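Local coordinates for protein ABC sugar (Ribose) transporter, periplasmic substrate-binding subunit (Rhodobacter sphaeroides, PDB 3L49) that probably binds a sugar in the periplasm as the solute-binding subunit of an ABC transporter, at residues 124-134 against 156-167. Residues are numbered along the deposited sequence; the frame is centred on the assembly and turned at random.
Sequences GKGNVLVFNGF and DVKIIEPELRDV
Leu164 lies over one face of the Phe131 ring, its CB 3.9 Å from the ring centroid in a CH-pi contact, while CD1 of the same leucine reaches round to Phe131 CZ and to the methyls of Leu129. At the edge of this ring, in its plane, sits the backbone N of Asp166. The Phe134 ring receives the carboxyl carbon of Asp166 at its edge, and Trp199 meets it with planes at about 80°. A third flat group, the guanidinium of Arg165, has Asn132 O over one face, 3.0 Å above its plane.

Asp166 knits this end together. Its CG sits between the backbone N and the carbonyl carbon (chi1 48°), which turns the carboxylate toward Gly133; OD1 accepts a hydrogen bond from Gly133 N at 2.8 Å, nearly along the C-O axis, while OD2 is hydrogen-bonded by Trp199. Were an alanine in place of Asp166, Gly133 N and Trp199 NE1 would probably lose their shared carboxylate acceptor, and the loop leading to Phe134 might shift. Nearby, Asn132 ND2 donates to Glu163 OE2 (3.1 Å, partner in the amide plane), and Tyr144 of helix 138-152 holds the other carboxylate oxygen.

The backbones pair in two blocks. Gly126 to Val128 run parallel to Val157 to Ile159, Val128 N meeting Lys158 O at 2.8 Å; then the register slips by two, and Val130 O and Asn132 N grip Leu164. At the slip a water links Val130 N to Ile160 O. Val130 CG2 meets Ile159 CG2 at 3.9 Å, beside helix 138-152.

Strand 126-131, helix 138-152 and strand 157-159 thus form a beta-alpha-beta crossover at the sheet edge of a periplasmic binding protein, and the loop after strand 126-131 brings Phe134 beside a bound, unidentified ligand.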
loop_
_atom_site.group_PDB
_atom_site.type_symbol
_atom_site.label_atom_id
_atom_site.label_comp_id
_atom_site.label_asym_id
_atom_site.label_seq_id
_atom_site.Cartn_x
_atom_site.Cartn_y
_atom_site.Cartn_z
ATOM N N GLY A 124 14.309 20.784 -7.892
ATOM C CA GLY A 124 13.480 21.219 -9.010
ATOM C C GLY A 124 13.948 20.781 -10.384
ATOM O O GLY A 124 13.357 21.167 -11.394
ATOM N N LYS A 125 14.998 19.965 -10.425
ATOM C CA LYS A 125 15.548 19.474 -11.685
ATOM C C LYS A 125 16.030 18.030 -11.530
ATOM O O LYS A 125 16.618 17.667 -10.501
ATOM C CB LYS A 125 16.699 20.382 -12.151
ATOM C CG LYS A 125 16.981 20.354 -13.656
ATOM C CD LYS A 125 18.090 19.375 -14.041
ATOM C CE LYS A 125 18.217 19.240 -15.553
ATOM N NZ LYS A 125 18.736 20.481 -16.197
ATOM N N GLY A 126 15.770 17.218 -12.557
ATOM C CA GLY A 126 16.295 15.853 -12.641
ATOM C C GLY A 126 15.268 14.845 -13.101
ATOM O O GLY A 126 14.071 15.132 -13.106
ATOM N N ASN A 127 15.736 13.655 -13.476
ATOM C CA ASN A 127 14.851 12.598 -13.977
ATOM C C ASN A 127 14.520 11.516 -12.947
ATOM O O ASN A 127 15.308 11.241 -12.048
ATOM C CB ASN A 127 15.413 11.981 -15.256
ATOM C CG ASN A 127 15.740 13.022 -16.309
ATOM O OD1 ASN A 127 14.933 13.911 -16.596
ATOM N ND2 ASN A 127 16.933 12.921 -16.887
ATOM N N VAL A 128 13.344 10.915 -13.093
ATOM C CA VAL A 128 12.775 10.056 -12.066
ATOM C C VAL A 128 12.400 8.706 -12.653
ATOM O O VAL A 128 11.551 8.617 -13.547
ATOM C CB VAL A 128 11.515 10.704 -11.394
ATOM C CG1 VAL A 128 10.809 9.723 -10.451
ATOM C CG2 VAL A 128 11.884 11.962 -10.634
ATOM N N LEU A 129 13.037 7.661 -12.131
ATOM C CA LEU A 129 12.672 6.286 -12.440
ATOM C C LEU A 129 11.463 5.861 -11.606
ATOM O O LEU A 129 11.491 5.956 -10.381
ATOM C CB LEU A 129 13.857 5.365 -12.163
ATOM C CG LEU A 129 13.732 3.928 -12.669
ATOM C CD1 LEU A 129 13.491 3.905 -14.181
ATOM C CD2 LEU A 129 14.965 3.115 -12.285
ATOM N N VAL A 130 10.413 5.381 -12.272
ATOM C CA VAL A 130 9.137 5.077 -11.613
ATOM C C VAL A 130 8.735 3.613 -11.758
ATOM O O VAL A 130 8.650 3.092 -12.865
ATOM C CB VAL A 130 7.967 5.993 -12.145
ATOM C CG1 VAL A 130 6.596 5.505 -11.666
ATOM C CG2 VAL A 130 8.166 7.422 -11.722
ATOM N N PHE A 131 8.477 2.967 -10.626
ATOM C CA PHE A 131 7.886 1.640 -10.611
ATOM C C PHE A 131 6.373 1.758 -10.462
ATOM O O PHE A 131 5.884 2.281 -9.459
ATOM C CB PHE A 131 8.467 0.819 -9.463
ATOM C CG PHE A 131 9.849 0.304 -9.725
ATOM C CD1 PHE A 131 10.958 1.139 -9.602
ATOM C CD2 PHE A 131 10.046 -1.023 -10.089
ATOM C CE1 PHE A 131 12.235 0.664 -9.842
ATOM C CE2 PHE A 131 11.317 -1.510 -10.331
ATOM C CZ PHE A 131 12.417 -0.667 -10.204
ATOM N N ASN A 132 5.640 1.269 -11.462
ATOM C CA ASN A 132 4.181 1.395 -11.495
ATOM C C ASN A 132 3.478 0.094 -11.901
ATOM O O ASN A 132 2.758 0.038 -12.900
ATOM C CB ASN A 132 3.780 2.559 -12.422
ATOM C CG ASN A 132 2.317 2.952 -12.282
ATOM O OD1 ASN A 132 1.686 2.733 -11.239
ATOM N ND2 ASN A 132 1.767 3.528 -13.340
ATOM N N GLY A 133 3.687 -0.952 -11.112
ATOM C CA GLY A 133 3.170 -2.271 -11.441
ATOM C C GLY A 133 1.925 -2.666 -10.675
ATOM O O GLY A 133 1.462 -3.810 -10.780
ATOM N N PHE A 134 1.378 -1.725 -9.909
ATOM C CA PHE A 134 0.257 -2.019 -9.011
ATOM C C PHE A 134 -0.862 -0.988 -9.092
ATOM O O PHE A 134 -1.632 -0.834 -8.145
ATOM C CB PHE A 134 0.757 -2.171 -7.565
ATOM C CG PHE A 134 1.483 -3.465 -7.310
ATOM C CD1 PHE A 134 2.875 -3.512 -7.328
ATOM C CD2 PHE A 134 0.771 -4.642 -7.066
ATOM C CE1 PHE A 134 3.551 -4.716 -7.098
ATOM C CE2 PHE A 134 1.434 -5.848 -6.832
ATOM C CZ PHE A 134 2.828 -5.887 -6.850
ATOM N N ASP A 156 11.219 20.715 -15.347
ATOM C CA ASP A 156 12.554 20.113 -15.350
ATOM C C ASP A 156 12.652 18.841 -14.502
ATOM O O ASP A 156 13.737 18.270 -14.359
ATOM C CB ASP A 156 13.613 21.131 -14.906
ATOM C CG ASP A 156 14.070 22.043 -16.035
ATOM O OD1 ASP A 156 13.812 21.730 -17.219
ATOM O OD2 ASP A 156 14.703 23.079 -15.736
ATOM N N VAL A 157 11.525 18.411 -13.935
ATOM C CA VAL A 157 11.447 17.115 -13.262
ATOM C C VAL A 157 10.603 16.174 -14.103
ATOM O O VAL A 157 9.392 16.354 -14.212
ATOM C CB VAL A 157 10.874 17.196 -11.827
ATOM C CG1 VAL A 157 10.863 15.823 -11.187
ATOM C CG2 VAL A 157 11.694 18.127 -10.985
ATOM N N LYS A 158 11.249 15.171 -14.696
ATOM C CA LYS A 158 10.571 14.290 -15.647
ATOM C C LYS A 158 10.646 12.804 -15.292
ATOM O O LYS A 158 11.612 12.344 -14.683
ATOM C CB LYS A 158 11.075 14.554 -17.067
ATOM C CG LYS A 158 10.381 15.746 -17.733
ATOM C CD LYS A 158 11.092 16.213 -18.996
ATOM C CE LYS A 158 12.318 17.060 -18.668
ATOM N NZ LYS A 158 12.861 17.741 -19.875
ATOM N N ILE A 159 9.597 12.077 -15.662
ATOM C CA ILE A 159 9.520 10.630 -15.492
ATOM C C ILE A 159 10.134 9.963 -16.726
ATOM O O ILE A 159 9.688 10.218 -17.855
ATOM C CB ILE A 159 8.045 10.187 -15.298
ATOM C CG1 ILE A 159 7.520 10.708 -13.960
ATOM C CG2 ILE A 159 7.897 8.670 -15.376
ATOM C CD1 ILE A 159 6.018 10.633 -13.792
ATOM N N ILE A 160 11.160 9.132 -16.524
ATOM C CA ILE A 160 11.774 8.424 -17.658
ATOM C C ILE A 160 10.913 7.287 -18.210
ATOM O O ILE A 160 10.242 6.566 -17.466
ATOM C CB ILE A 160 13.261 7.984 -17.431
ATOM C CG1 ILE A 160 13.579 7.771 -15.944
ATOM C CG2 ILE A 160 14.214 9.002 -18.084
ATOM C CD1 ILE A 160 15.061 7.987 -15.547
ATOM N N GLU A 161 10.921 7.169 -19.535
ATOM C CA GLU A 161 10.136 6.167 -20.243
ATOM C C GLU A 161 11.009 4.945 -20.528
ATOM O O GLU A 161 12.156 5.096 -20.948
ATOM C CB GLU A 161 9.589 6.742 -21.559
ATOM C CG GLU A 161 8.947 8.133 -21.447
ATOM C CD GLU A 161 7.620 8.138 -20.682
ATOM O OE1 GLU A 161 6.874 7.137 -20.748
ATOM O OE2 GLU A 161 7.318 9.158 -20.023
ATOM N N PRO A 162 10.481 3.729 -20.282
ATOM C CA PRO A 162 9.167 3.453 -19.705
ATOM C C PRO A 162 9.189 3.354 -18.180
ATOM O O PRO A 162 10.250 3.404 -17.557
ATOM C CB PRO A 162 8.802 2.094 -20.318
ATOM C CG PRO A 162 10.122 1.412 -20.538
ATOM C CD PRO A 162 11.202 2.483 -20.610
ATOM N N GLU A 163 8.010 3.236 -17.589
ATOM C CA GLU A 163 7.912 2.971 -16.174
ATOM C C GLU A 163 8.140 1.496 -15.973
ATOM O O GLU A 163 7.685 0.675 -16.766
ATOM C CB GLU A 163 6.542 3.370 -15.633
ATOM C CG GLU A 163 6.363 4.867 -15.483
ATOM C CD GLU A 163 4.914 5.295 -15.577
ATOM O OE1 GLU A 163 4.688 6.454 -15.988
ATOM O OE2 GLU A 163 4.009 4.482 -15.252
ATOM N N LEU A 164 8.861 1.171 -14.909
ATOM C CA LEU A 164 9.180 -0.203 -14.588
ATOM C C LEU A 164 8.018 -0.848 -13.858
ATOM O O LEU A 164 7.178 -0.152 -13.287
ATOM C CB LEU A 164 10.464 -0.255 -13.761
ATOM C CG LEU A 164 11.666 0.280 -14.545
ATOM C CD1 LEU A 164 12.943 0.155 -13.739
ATOM C CD2 LEU A 164 11.810 -0.443 -15.886
ATOM N N ARG A 165 7.951 -2.176 -13.916
ATOM C CA ARG A 165 6.902 -2.918 -13.232
ATOM C C ARG A 165 7.459 -3.590 -11.991
ATOM O O ARG A 165 8.231 -4.549 -12.098
ATOM C CB ARG A 165 6.266 -3.964 -14.160
ATOM C CG ARG A 165 4.862 -3.619 -14.634
ATOM C CD ARG A 165 4.864 -2.749 -15.888
ATOM N NE ARG A 165 3.724 -1.834 -15.904
ATOM C CZ ARG A 165 3.817 -0.507 -15.935
ATOM N NH1 ARG A 165 2.712 0.229 -15.936
ATOM N NH2 ARG A 165 5.004 0.089 -15.974
ATOM N N ASP A 166 7.087 -3.076 -10.820
ATOM C CA ASP A 166 7.396 -3.768 -9.572
ATOM C C ASP A 166 6.443 -4.953 -9.432
ATOM O O ASP A 166 5.303 -4.884 -9.893
ATOM C CB ASP A 166 7.394 -2.828 -8.338
ATOM C CG ASP A 166 6.165 -1.928 -8.252
ATOM O OD1 ASP A 166 5.705 -1.400 -9.285
ATOM O OD2 ASP A 166 5.675 -1.720 -7.122
ATOM N N VAL A 167 6.920 -6.054 -8.847
ATOM C CA VAL A 167 6.167 -7.317 -8.857
ATOM C C VAL A 167 6.107 -8.020 -7.500
ATOM O O VAL A 167 6.847 -7.683 -6.587
ATOM C CB VAL A 167 6.746 -8.327 -9.896
ATOM C CG1 VAL A 167 6.684 -7.773 -11.331
ATOM C CG2 VAL A 167 8.172 -8.738 -9.524
HETATM O O HOH W 1 11.278 22.056 -12.808
HETATM O O HOH W 2 10.470 5.234 -15.109
#